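Local structure of glutaconate CoA-transferase subunit A (Acidaminococcus fermentans, 1POI) at residues V3-L6 / K7-I10; I214-D217 / E218-R221. The protein catalyses the transfer of coenzyme A from acetyl-CoA to (R)-2-hydroxyglutarate and related acids such as glutaconate, a step in glutamate degradation. One frame throughout, in Å; residues are numbered along the deposited sequence.

Interaction 1 (V3-L6 / K7-I10)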
loop_
_atom_site.group_PDB
_atom_site.type_symbol
_atom_site.label_atom_id
_atom_site.label_comp_id
_atom_site.label_asym_id
_atom_site.label_seq_id
_atom_site.Cartn_x
_atom_site.Cartn_y
_atom_site.Cartn_z
ATOM N N VAL A 3 -25.144 1.526 -12.248
ATOM C CA VAL A 3 -24.400 0.887 -13.316
ATOM C C VAL A 3 -25.278 0.730 -14.529
ATOM O O VAL A 3 -26.296 0.035 -14.476
ATOM C CB VAL A 3 -23.878 -0.490 -12.899
ATOM C CG1 VAL A 3 -23.037 -1.076 -14.023
ATOM C CG2 VAL A 3 -23.052 -0.374 -11.636
ATOM N N MET A 4 -24.870 1.367 -15.625
ATOM C CA MET A 4 -25.627 1.310 -16.858
ATOM C C MET A 4 -24.711 1.456 -18.070
ATOM O O MET A 4 -23.641 2.058 -17.975
ATOM C CB MET A 4 -26.703 2.390 -16.830
ATOM C CG MET A 4 -26.231 3.794 -17.080
ATOM S SD MET A 4 -27.551 4.978 -16.708
ATOM C CE MET A 4 -29.034 4.064 -17.231
ATOM N N THR A 5 -25.121 0.892 -19.203
ATOM C CA THR A 5 -24.316 0.949 -20.418
ATOM C C THR A 5 -24.063 2.376 -20.868
ATOM O O THR A 5 -24.845 3.264 -20.575
ATOM C CB THR A 5 -24.958 0.159 -21.572
ATOM O OG1 THR A 5 -25.820 1.011 -22.346
ATOM C CG2 THR A 5 -25.750 -1.026 -21.027
ATOM N N LEU A 6 -22.996 2.589 -21.625
ATOM C CA LEU A 6 -22.666 3.930 -22.077
ATOM C C LEU A 6 -23.699 4.469 -23.055
ATOM O O LEU A 6 -23.746 5.677 -23.287
ATOM C CB LEU A 6 -21.248 3.988 -22.673
ATOM C CG LEU A 6 -20.802 5.369 -23.161
ATOM C CD1 LEU A 6 -20.886 6.351 -22.031
ATOM C CD2 LEU A 6 -19.406 5.359 -23.731
ATOM N N LYS A 7 -24.520 3.594 -23.641
ATOM C CA LYS A 7 -25.544 4.058 -24.586
ATOM C C LYS A 7 -26.733 4.570 -23.800
ATOM O O LYS A 7 -27.171 5.710 -23.975
ATOM C CB LYS A 7 -26.003 2.952 -25.544
ATOM C CG LYS A 7 -27.153 3.410 -26.463
ATOM C CD LYS A 7 -27.497 2.407 -27.550
ATOM C CE LYS A 7 -26.436 2.364 -28.658
ATOM N NZ LYS A 7 -26.240 3.654 -29.405
ATOM N N ASP A 8 -27.223 3.721 -22.911
ATOM C CA ASP A 8 -28.339 4.060 -22.057
ATOM C C ASP A 8 -28.070 5.340 -21.253
ATOM O O ASP A 8 -28.830 6.318 -21.345
ATOM C CB ASP A 8 -28.642 2.892 -21.127
ATOM C CG ASP A 8 -29.134 1.656 -21.879
ATOM O OD1 ASP A 8 -29.682 1.787 -23.010
ATOM O OD2 ASP A 8 -28.989 0.541 -21.331
ATOM N N ALA A 9 -26.943 5.369 -20.551
ATOM C CA ALA A 9 -26.571 6.514 -19.731
ATOM C C ALA A 9 -26.543 7.811 -20.511
ATOM O O ALA A 9 -27.181 8.780 -20.140
ATOM C CB ALA A 9 -25.232 6.267 -19.068
ATOM N N ILE A 10 -25.799 7.839 -21.596
ATOM C CA ILE A 10 -25.716 9.044 -22.415
ATOM C C ILE A 10 -27.083 9.551 -22.911
ATOM O O ILE A 10 -27.327 10.764 -22.971
ATOM C CB ILE A 10 -24.791 8.783 -23.609
ATOM C CG1 ILE A 10 -23.340 8.731 -23.110
ATOM C CG2 ILE A 10 -25.051 9.786 -24.730
ATOM C CD1 ILE A 10 -22.739 10.102 -22.660
#

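Interaction 2 (I214-D217 / E218-R221)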
loop_
_atom_site.group_PDB
_atom_site.type_symbol
_atom_site.label_atom_id
_atom_site.label_comp_id
_atom_site.label_asym_id
_atom_site.label_seq_id
_atom_site.Cartn_x
_atom_site.Cartn_y
_atom_site.Cartn_z
ATOM N N ILE A 214 -14.901 -1.196 -11.844
ATOM C CA ILE A 214 -15.947 -1.043 -10.865
ATOM C C ILE A 214 -15.647 -2.001 -9.721
ATOM O O ILE A 214 -15.390 -3.189 -9.958
ATOM C CB ILE A 214 -17.342 -1.424 -11.519
ATOM C CG1 ILE A 214 -17.690 -0.423 -12.638
ATOM C CG2 ILE A 214 -18.454 -1.511 -10.469
ATOM C CD1 ILE A 214 -19.024 -0.670 -13.314
ATOM N N ILE A 215 -15.641 -1.485 -8.494
ATOM C CA ILE A 215 -15.422 -2.324 -7.309
ATOM C C ILE A 215 -16.644 -2.231 -6.382
ATOM O O ILE A 215 -17.405 -1.247 -6.432
ATOM C CB ILE A 215 -14.136 -1.947 -6.524
ATOM C CG1 ILE A 215 -13.910 -0.438 -6.523
ATOM C CG2 ILE A 215 -12.922 -2.662 -7.115
ATOM C CD1 ILE A 215 -12.844 -0.013 -5.548
ATOM N N SER A 216 -16.839 -3.250 -5.550
ATOM C CA SER A 216 -17.967 -3.286 -4.640
ATOM C C SER A 216 -17.972 -2.098 -3.722
ATOM O O SER A 216 -16.935 -1.484 -3.486
ATOM C CB SER A 216 -17.943 -4.555 -3.800
ATOM O OG SER A 216 -16.898 -4.537 -2.849
ATOM N N ASP A 217 -19.135 -1.800 -3.159
ATOM C CA ASP A 217 -19.259 -0.671 -2.251
ATOM C C ASP A 217 -18.475 -0.973 -1.019
ATOM O O ASP A 217 -17.764 -0.103 -0.536
ATOM C CB ASP A 217 -20.709 -0.405 -1.869
ATOM C CG ASP A 217 -21.537 0.076 -3.030
ATOM O OD1 ASP A 217 -21.094 0.986 -3.777
ATOM O OD2 ASP A 217 -22.643 -0.474 -3.176
ATOM N N GLU A 218 -18.581 -2.204 -0.520
ATOM C CA GLU A 218 -17.822 -2.589 0.667
ATOM C C GLU A 218 -16.326 -2.282 0.471
ATOM O O GLU A 218 -15.710 -1.631 1.305
ATOM C CB GLU A 218 -18.024 -4.065 1.026
ATOM C CG GLU A 218 -16.957 -4.564 2.014
ATOM C CD GLU A 218 -17.361 -5.804 2.812
ATOM O OE1 GLU A 218 -17.698 -6.847 2.199
ATOM O OE2 GLU A 218 -17.316 -5.736 4.068
ATOM N N GLU A 219 -15.791 -2.656 -0.686
ATOM C CA GLU A 219 -14.390 -2.450 -1.031
ATOM C C GLU A 219 -13.882 -0.999 -1.103
ATOM O O GLU A 219 -12.848 -0.659 -0.524
ATOM C CB GLU A 219 -14.115 -3.160 -2.362
ATOM C CG GLU A 219 -12.676 -3.110 -2.836
ATOM C CD GLU A 219 -11.708 -3.786 -1.877
ATOM O OE1 GLU A 219 -12.128 -4.633 -1.050
ATOM O OE2 GLU A 219 -10.509 -3.462 -1.954
ATOM N N ILE A 220 -14.586 -0.151 -1.834
ATOM C CA ILE A 220 -14.183 1.245 -2.019
ATOM C C ILE A 220 -14.224 2.098 -0.743
ATOM O O ILE A 220 -13.720 3.231 -0.700
ATOM C CB ILE A 220 -15.023 1.887 -3.177
ATOM C CG1 ILE A 220 -14.345 3.140 -3.711
ATOM C CG2 ILE A 220 -16.405 2.237 -2.706
ATOM C CD1 ILE A 220 -14.681 3.424 -5.165
ATOM N N ARG A 221 -14.806 1.538 0.307
ATOM C CA ARG A 221 -14.905 2.243 1.567
ATOM C C ARG A 221 -13.832 1.813 2.541
ATOM O O ARG A 221 -13.576 2.514 3.522
ATOM C CB ARG A 221 -16.279 2.033 2.170
ATOM C CG ARG A 221 -17.336 2.767 1.422
ATOM C CD ARG A 221 -18.684 2.089 1.528
ATOM N NE ARG A 221 -19.558 2.624 0.486
ATOM C CZ ARG A 221 -20.004 3.875 0.471
ATOM N NH1 ARG A 221 -19.676 4.714 1.449
ATOM N NH2 ARG A 221 -20.699 4.315 -0.563
#

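Interaction 1 (V3-L6 / K7-I10)
Met4 reaches across the start of helix 6-13 to lie on Ala9. From CB the chain turns in over the helix: a chi1 of 76° tucks CG in over its own backbone, flanked by N and C, and sets CG of Met4 3.3 Å from CB of Ala9. SD comes next, 3.5 Å from CA of Ala9. A bend at the last torsion (chi3 -35°) then turns CE toward Asp8, where it lies 4.1 Å from CB of Asp8. With Thr5 as N-cap, Met4 and Ala9 hold the N' and N4 positions of a hydrophobic staple. Were Met4 replaced by an alanine, the loss of CG, SD and CE would probably leave the Ala9 methyl without its staple partner and CB of Asp8 without the CE contact.

Between the staple's two ends, OG1 of Thr5 accepts a nearly straight bond from N of Asp8 (3.1 Å, 171° at the hydrogen) and a weak one from N of Lys7, so one oxygen serves two amides of the first turn. N of Ala9 bonds to O of Thr5 at 3.0 Å. Leu6 and Ile10 lie side by side one turn apart, CD1 of Leu6 3.6 Å from CG1 of Ile10.

Outward, Met4 shares backbone hydrogen bonds with Val237, and both Met4 and Ala9 rest on Ala236. Leu6 touches Val238 and Ala33, while Lys7 forms a salt bridge with Glu37. Helix 6-13 thus begins against strand 236-239, one of the two outermost strands of the parallel sheet within this chain, with helix 32-40 beside it.

Interaction 2 (I214-D217 / E218-R221)
Ser216 meets Glu219 through OG, which accepts from N of Glu219 at 3.1 Å with an angle of 156° at the hydrogen. A chi1 of 71° swings the hydroxyl toward the helix amides, and OG also lies close against CB of Glu219, 3.1 Å away. The carbonyl of Ser216 takes the following amide: N of Ile220 bonds to O of Ser216 at 3.2 Å.

Alongside the capping bond, Ile215 and Ile220 cross at about a right angle. CD1 of Ile215 is the tip that touches, 3.7 Å from CB and 3.9 Å from CD1 of Ile220, while CG of Glu219 skirts the same methyl at 4.1 Å. With Ser216 as N-cap, Ile215 is N' and Ile220 is N4, so this is a hydrophobic staple spanning an N-capped first turn.

Further along, the extended chain of Arg221 runs past the carbonyl of Asp217, bringing CD of Arg221 to 3.1 Å from O of Asp217; the backbone bond between these two residues is weak.

Outside this shell, Ile215 is tied by backbone hydrogen bonds to Ala182 and packed by Pro306 of the second copy of this subunit, and Gly307 of that copy lies on Glu219. Ile220 and Asp217 both rest on Ser183. The guanidinium of Arg221 has its principal partner in Asp185, with NH2 making a second salt bridge to an acidic side chain on the chain of another protein in the assembly.

Both interactions are helix starts of one design, an N-cap hydroxyl with an apolar N'-N4 pair. Both are partly buried: Ala9 and Ile10 are buried in interaction 1, Ile215 and Ile220 in interaction 2, while the capping residues and charged side chains lie nearer solvent. Interaction 1 has mostly intramolecular partners, strand 236-239 and helix 32-40; residues 214-221 form a short, weakly bonded helix at a subunit boundary. The staples contrast a bent methionine on a small methyl with two branched side chains crossing. Centres lie about 20 Å apart, but CG1 of Val3 touches CD1 of Ile214 at 4.1 Å, and the strand that Met4, Leu6 and Ala9 rest on is also touched by Ile214, just ahead of the second capped turn.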